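Local coordinates for uncharacterized protein (Pyrococcus abyssi, PDB 5IFF), which acts as the restriction DNA glycosylase R.PabI, probably excising adenine bases from its recognition sequence, and is captured here on nonspecific double-stranded DNA, at residues S6-I12 and L78-I84; I90-L94 and L213-I217. The protein carries 2 engineered substitutions. All blocks are in the same frame, centred on the assembly; numbering follows the deposited sequence.

Interaction 1. Residues S6-I12 and L78-I84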
loop_
_atom_site.group_PDB
_atom_site.type_symbol
_atom_site.label_atom_id
_atom_site.label_comp_id
_atom_site.label_asym_id
_atom_site.label_seq_id
_atom_site.Cartn_x
_atom_site.Cartn_y
_atom_site.Cartn_z
ATOM N N SER A 6 -13.968 -23.243 13.495
ATOM C CA SER A 6 -14.145 -24.685 13.329
ATOM C C SER A 6 -15.269 -25.192 14.227
ATOM O O SER A 6 -15.732 -24.467 15.102
ATOM C CB SER A 6 -12.836 -25.415 13.635
ATOM O OG SER A 6 -12.482 -25.179 14.994
ATOM N N PHE A 7 -15.734 -26.416 13.958
ATOM C CA PHE A 7 -16.602 -27.125 14.882
ATOM C C PHE A 7 -15.765 -28.121 15.680
ATOM O O PHE A 7 -15.108 -28.972 15.088
ATOM C CB PHE A 7 -17.752 -27.843 14.143
ATOM C CG PHE A 7 -18.601 -28.707 15.053
ATOM C CD1 PHE A 7 -19.596 -28.135 15.844
ATOM C CD2 PHE A 7 -18.370 -30.077 15.147
ATOM C CE1 PHE A 7 -20.357 -28.908 16.696
ATOM C CE2 PHE A 7 -19.129 -30.874 16.002
ATOM C CZ PHE A 7 -20.118 -30.290 16.786
ATOM N N GLU A 8 -15.789 -28.001 17.015
ATOM C CA GLU A 8 -15.082 -28.917 17.925
ATOM C C GLU A 8 -15.873 -29.215 19.194
ATOM O O GLU A 8 -16.345 -28.285 19.866
ATOM C CB GLU A 8 -13.732 -28.329 18.365
ATOM C CG GLU A 8 -12.759 -28.151 17.271
ATOM C CD GLU A 8 -11.625 -27.233 17.656
ATOM O OE1 GLU A 8 -11.259 -27.140 18.856
ATOM O OE2 GLU A 8 -11.087 -26.611 16.731
ATOM N N ASN A 9 -15.995 -30.496 19.520
ATOM C CA ASN A 9 -16.579 -30.932 20.787
ATOM C C ASN A 9 -17.893 -30.223 21.077
ATOM O O ASN A 9 -18.071 -29.633 22.140
ATOM C CB ASN A 9 -15.586 -30.690 21.927
ATOM C CG ASN A 9 -14.207 -31.274 21.630
ATOM O OD1 ASN A 9 -13.199 -30.554 21.629
ATOM N ND2 ASN A 9 -14.157 -32.590 21.369
ATOM N N GLY A 10 -18.789 -30.220 20.094
ATOM C CA GLY A 10 -20.116 -29.659 20.284
ATOM C C GLY A 10 -20.229 -28.147 20.269
ATOM O O GLY A 10 -21.293 -27.611 20.571
ATOM N N LYS A 11 -19.154 -27.432 19.919
ATOM C CA LYS A 11 -19.157 -25.961 19.965
ATOM C C LYS A 11 -18.538 -25.369 18.712
ATOM O O LYS A 11 -17.664 -25.976 18.100
ATOM C CB LYS A 11 -18.346 -25.413 21.170
ATOM C CG LYS A 11 -18.720 -26.072 22.484
ATOM C CD LYS A 11 -17.923 -25.465 23.636
ATOM C CE LYS A 11 -18.247 -26.284 24.942
ATOM N NZ LYS A 11 -17.130 -26.146 25.936
ATOM N N ILE A 12 -18.967 -24.168 18.362
ATOM C CA ILE A 12 -18.268 -23.436 17.303
ATOM C C ILE A 12 -17.076 -22.750 17.991
ATOM O O ILE A 12 -17.253 -22.095 19.014
ATOM C CB ILE A 12 -19.164 -22.402 16.621
ATOM C CG1 ILE A 12 -20.368 -23.093 15.946
ATOM C CG2 ILE A 12 -18.356 -21.517 15.633
ATOM C CD1 ILE A 12 -19.986 -24.340 15.163
ATOM N N LEU A 78 -21.966 -23.626 10.157
ATOM C CA LEU A 78 -21.508 -24.761 10.992
ATOM C C LEU A 78 -22.427 -24.932 12.199
ATOM O O LEU A 78 -22.768 -26.067 12.551
ATOM C CB LEU A 78 -20.061 -24.570 11.482
ATOM C CG LEU A 78 -18.928 -24.799 10.483
ATOM C CD1 LEU A 78 -17.583 -24.493 11.186
ATOM C CD2 LEU A 78 -18.973 -26.209 9.848
ATOM N N ALA A 79 -22.840 -23.811 12.813
ATOM C CA ALA A 79 -23.739 -23.908 13.980
ATOM C C ALA A 79 -25.075 -24.578 13.615
ATOM O O ALA A 79 -25.649 -25.375 14.370
ATOM C CB ALA A 79 -23.987 -22.516 14.561
ATOM N N HIS A 80 -25.612 -24.197 12.461
ATOM C CA HIS A 80 -26.875 -24.804 12.038
ATOM C C HIS A 80 -26.693 -26.254 11.604
ATOM O O HIS A 80 -27.490 -27.119 11.978
ATOM C CB HIS A 80 -27.513 -23.966 10.912
ATOM C CG HIS A 80 -28.816 -24.519 10.459
ATOM N ND1 HIS A 80 -29.909 -24.652 11.298
ATOM C CD2 HIS A 80 -29.182 -25.087 9.278
ATOM C CE1 HIS A 80 -30.908 -25.216 10.633
ATOM N NE2 HIS A 80 -30.483 -25.487 9.408
ATOM N N GLU A 81 -25.628 -26.564 10.860
ATOM C CA GLU A 81 -25.349 -27.962 10.514
ATOM C C GLU A 81 -25.392 -28.882 11.754
ATOM O O GLU A 81 -25.871 -30.012 11.680
ATOM C CB GLU A 81 -23.985 -28.124 9.853
ATOM C CG GLU A 81 -23.796 -27.501 8.486
ATOM C CD GLU A 81 -22.358 -27.677 7.985
ATOM O OE1 GLU A 81 -21.728 -28.727 8.315
ATOM O OE2 GLU A 81 -21.863 -26.762 7.281
ATOM N N HIS A 82 -24.896 -28.388 12.883
ATOM C CA HIS A 82 -24.667 -29.210 14.061
ATOM C C HIS A 82 -25.720 -29.002 15.130
ATOM O O HIS A 82 -25.532 -29.434 16.242
ATOM C CB HIS A 82 -23.240 -28.944 14.638
ATOM C CG HIS A 82 -22.181 -29.602 13.821
ATOM N ND1 HIS A 82 -21.461 -28.930 12.856
ATOM C CD2 HIS A 82 -21.860 -30.907 13.680
ATOM C CE1 HIS A 82 -20.681 -29.784 12.215
ATOM N NE2 HIS A 82 -20.912 -30.992 12.694
ATOM N N GLY A 83 -26.796 -28.289 14.801
ATOM C CA GLY A 83 -27.912 -28.181 15.725
ATOM C C GLY A 83 -27.663 -27.216 16.876
ATOM O O GLY A 83 -28.436 -27.163 17.817
ATOM N N ILE A 84 -26.597 -26.419 16.777
ATOM C CA ILE A 84 -26.344 -25.378 17.755
ATOM C C ILE A 84 -27.311 -24.216 17.520
ATOM O O ILE A 84 -27.949 -23.716 18.452
ATOM C CB ILE A 84 -24.872 -24.919 17.688
ATOM C CG1 ILE A 84 -23.962 -26.055 18.224
ATOM C CG2 ILE A 84 -24.637 -23.671 18.550
ATOM C CD1 ILE A 84 -22.429 -25.818 17.879
#

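Interaction 2. Residues I90-L94 and L213-I217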
loop_
_atom_site.group_PDB
_atom_site.type_symbol
_atom_site.label_atom_id
_atom_site.label_comp_id
_atom_site.label_asym_id
_atom_site.label_seq_id
_atom_site.Cartn_x
_atom_site.Cartn_y
_atom_site.Cartn_z
ATOM N N ILE A 90 -33.441 -19.681 13.584
ATOM C CA ILE A 90 -33.332 -18.990 12.288
ATOM C C ILE A 90 -34.674 -18.323 11.959
ATOM O O ILE A 90 -34.701 -17.165 11.500
ATOM C CB ILE A 90 -32.881 -19.953 11.148
ATOM C CG1 ILE A 90 -31.403 -20.304 11.359
ATOM C CG2 ILE A 90 -32.910 -19.272 9.776
ATOM C CD1 ILE A 90 -30.975 -21.492 10.511
ATOM N N TYR A 91 -35.783 -19.019 12.233
ATOM C CA TYR A 91 -37.098 -18.415 11.959
ATOM C C TYR A 91 -37.310 -17.135 12.763
ATOM O O TYR A 91 -37.934 -16.175 12.283
ATOM C CB TYR A 91 -38.245 -19.382 12.279
ATOM C CG TYR A 91 -38.182 -20.701 11.576
ATOM C CD1 TYR A 91 -37.566 -20.837 10.316
ATOM C CD2 TYR A 91 -38.750 -21.832 12.175
ATOM C CE1 TYR A 91 -37.554 -22.126 9.677
ATOM C CE2 TYR A 91 -38.731 -23.055 11.573
ATOM C CZ TYR A 91 -38.121 -23.199 10.332
ATOM O OH TYR A 91 -38.122 -24.475 9.805
ATOM N N GLU A 92 -36.849 -17.151 14.029
ATOM C CA GLU A 92 -36.922 -15.953 14.875
ATOM C C GLU A 92 -36.072 -14.794 14.315
ATOM O O GLU A 92 -36.444 -13.642 14.372
ATOM C CB GLU A 92 -36.446 -16.268 16.304
ATOM C CG GLU A 92 -37.423 -17.118 17.111
ATOM C CD GLU A 92 -38.729 -16.398 17.417
ATOM O OE1 GLU A 92 -38.693 -15.316 18.040
ATOM O OE2 GLU A 92 -39.794 -16.917 17.029
ATOM N N LEU A 93 -34.929 -15.112 13.775
ATOM C CA LEU A 93 -34.124 -14.061 13.178
ATOM C C LEU A 93 -34.774 -13.515 11.886
ATOM O O LEU A 93 -34.713 -12.312 11.612
ATOM C CB LEU A 93 -32.729 -14.576 12.885
ATOM C CG LEU A 93 -31.884 -14.752 14.140
ATOM C CD1 LEU A 93 -30.721 -15.682 13.852
ATOM C CD2 LEU A 93 -31.444 -13.364 14.578
ATOM N N LEU A 94 -35.352 -14.405 11.082
ATOM C CA LEU A 94 -36.058 -13.942 9.857
ATOM C C LEU A 94 -37.246 -13.047 10.218
ATOM O O LEU A 94 -37.519 -12.023 9.525
ATOM C CB LEU A 94 -36.498 -15.137 9.000
ATOM C CG LEU A 94 -35.346 -15.930 8.347
ATOM C CD1 LEU A 94 -35.942 -17.175 7.647
ATOM C CD2 LEU A 94 -34.571 -15.077 7.387
ATOM N N LEU A 213 -29.529 -16.558 5.403
ATOM C CA LEU A 213 -30.295 -17.426 6.298
ATOM C C LEU A 213 -31.296 -18.265 5.529
ATOM O O LEU A 213 -31.392 -19.459 5.745
ATOM C CB LEU A 213 -31.030 -16.614 7.372
ATOM C CG LEU A 213 -30.093 -15.883 8.346
ATOM C CD1 LEU A 213 -30.895 -14.979 9.267
ATOM C CD2 LEU A 213 -29.247 -16.931 9.169
ATOM N N ARG A 214 -32.037 -17.655 4.596
ATOM C CA ARG A 214 -32.931 -18.444 3.771
ATOM C C ARG A 214 -32.200 -19.581 3.071
ATOM O O ARG A 214 -32.763 -20.655 2.902
ATOM C CB ARG A 214 -33.680 -17.578 2.717
ATOM C CG ARG A 214 -34.742 -16.716 3.365
ATOM C CD ARG A 214 -35.315 -15.731 2.358
ATOM N NE ARG A 214 -36.305 -14.808 2.911
ATOM C CZ ARG A 214 -36.708 -13.699 2.278
ATOM N NH1 ARG A 214 -36.170 -13.337 1.093
ATOM N NH2 ARG A 214 -37.632 -12.941 2.842
ATOM N N SER A 215 -30.945 -19.362 2.692
ATOM C CA SER A 215 -30.227 -20.361 1.903
ATOM C C SER A 215 -29.746 -21.503 2.786
ATOM O O SER A 215 -29.584 -22.620 2.299
ATOM C CB SER A 215 -29.020 -19.740 1.194
ATOM O OG SER A 215 -27.951 -19.500 2.103
ATOM N N ILE A 216 -29.485 -21.228 4.063
ATOM C CA ILE A 216 -29.030 -22.350 4.892
ATOM C C ILE A 216 -30.214 -23.233 5.383
ATOM O O ILE A 216 -30.024 -24.390 5.650
ATOM C CB ILE A 216 -28.197 -21.899 6.088
ATOM C CG1 ILE A 216 -29.043 -21.169 7.096
ATOM C CG2 ILE A 216 -26.983 -21.044 5.661
ATOM C CD1 ILE A 216 -28.189 -20.701 8.324
ATOM N N ILE A 217 -31.411 -22.678 5.506
ATOM C CA ILE A 217 -32.614 -23.486 5.673
ATOM C C ILE A 217 -32.769 -24.481 4.497
ATOM O O ILE A 217 -33.080 -25.656 4.698
ATOM C CB ILE A 217 -33.887 -22.619 5.693
ATOM C CG1 ILE A 217 -33.977 -21.773 6.945
ATOM C CG2 ILE A 217 -35.158 -23.496 5.613
ATOM C CD1 ILE A 217 -35.149 -20.819 6.795
#

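Interaction 1. Residues S6-I12 and L78-I84
The carbonyl oxygen of L78 is gripped twice by H82: H82 N and H82 ND1 reach L78 O from opposite faces of its carbonyl plane, each at 3.2 Å. This doubled bond closes the last turn of helix 72-81, which packs against the β-hairpin formed by strands 4-8 and 11-17 around a type I' turn from E8 to K11. Because ND1 is bonded, with L78 O near the ring plane, the imidazole is held in a fixed rotation and presents one face to the hairpin. F7 lies flat on that face. With CG anti to the backbone N (chi1 174°), its phenyl ring extends across to the helix end. The F7 and H82 rings make a face-to-face stack, centroids 3.6 Å apart and planes at 5°, so that ring lies almost squarely over ring. At the edge of the phenyl, near its plane, stands I84 CD1. Deeper in the contact, I12 CG1 meets the methyl of A79, and I12 CD1 lies 3.7 Å from L78 CB. A79 and I84 also touch helix 188-201, which continues this apolar layer. At the hairpin turn, the tip methyl of I84 ends against the backbone, with I84 CD1 3.4 Å from G10 O.

Interaction 2. Residues I90-L94 and L213-I217
I90 sends its two branches to different partners on the closing turn of helix 203-216, and the contact joins that helix to helix 87-99 in the α-helical part of the fold. At CB the side chain divides. CG2 leaves anti to the backbone N and meets both L213 and I217, with I90 CG2 4.0 Å from L213 CB and 3.9 Å from I217 CG1. The longer branch runs through CG1 to the tip methyl, where I90 CD1 comes within 3.6 Å of I216 CD1, the closest approach between the two segments. I216 takes the less usual crowded position, CG1 between its backbone N and carbonyl carbon (chi1 69°); its CB does not point at I90-L94, yet this torsion and the extended end bring CD1 round to I90. An alanine at I90 is likely to leave the tip of I216, the flank of I217 and one side of L213 CB without their partner and to open a gap between the helices.

One turn further on, L94 forks about L213 and I217. Its CD2 rests on L213 CB at 3.9 Å as the two leucines lie alongside each other, pointing opposite ways, while L94 CD1 meets I217 CD1 tip to tip, 3.8 Å apart. The same I217 methyl lies at the edge of the Y91 ring, near its plane, 4.0 Å from Y91 CE1. L93 CB adds a looser touch on L213 CD1, and L93 also touches L195 and K196 of helix 188-201. Every pairing described between the two segments is hydrocarbon against hydrocarbon, so shape complementarity and burial of apolar surface probably hold this contact, without directional bonds.

Overall arrangement
Interactions 1 and 2 have centres about 16 Å apart and are joined through H80, on helix 72-81. H80 ND1, which is hydrogen-bonded to L85 O, packs 3.4 Å from I90 CD1, and H80 CD2 lies 3.8 Å from I216 O, so the helix end that meets the hairpin in interaction 1 also flanks interaction 2. Helices 72-81 and 87-99 are consecutive in the chain, and helix 188-201 touches both contacts, through A79 and I84 in one and L93 in the other. Neither reaches the DNA: their nearest atoms are about 19 Å and 23 Å from it. Interaction 1 lies nearer the adenine site: the I12 side chain is about 9 Å from that of I60, which binds adenine in another structure but not here.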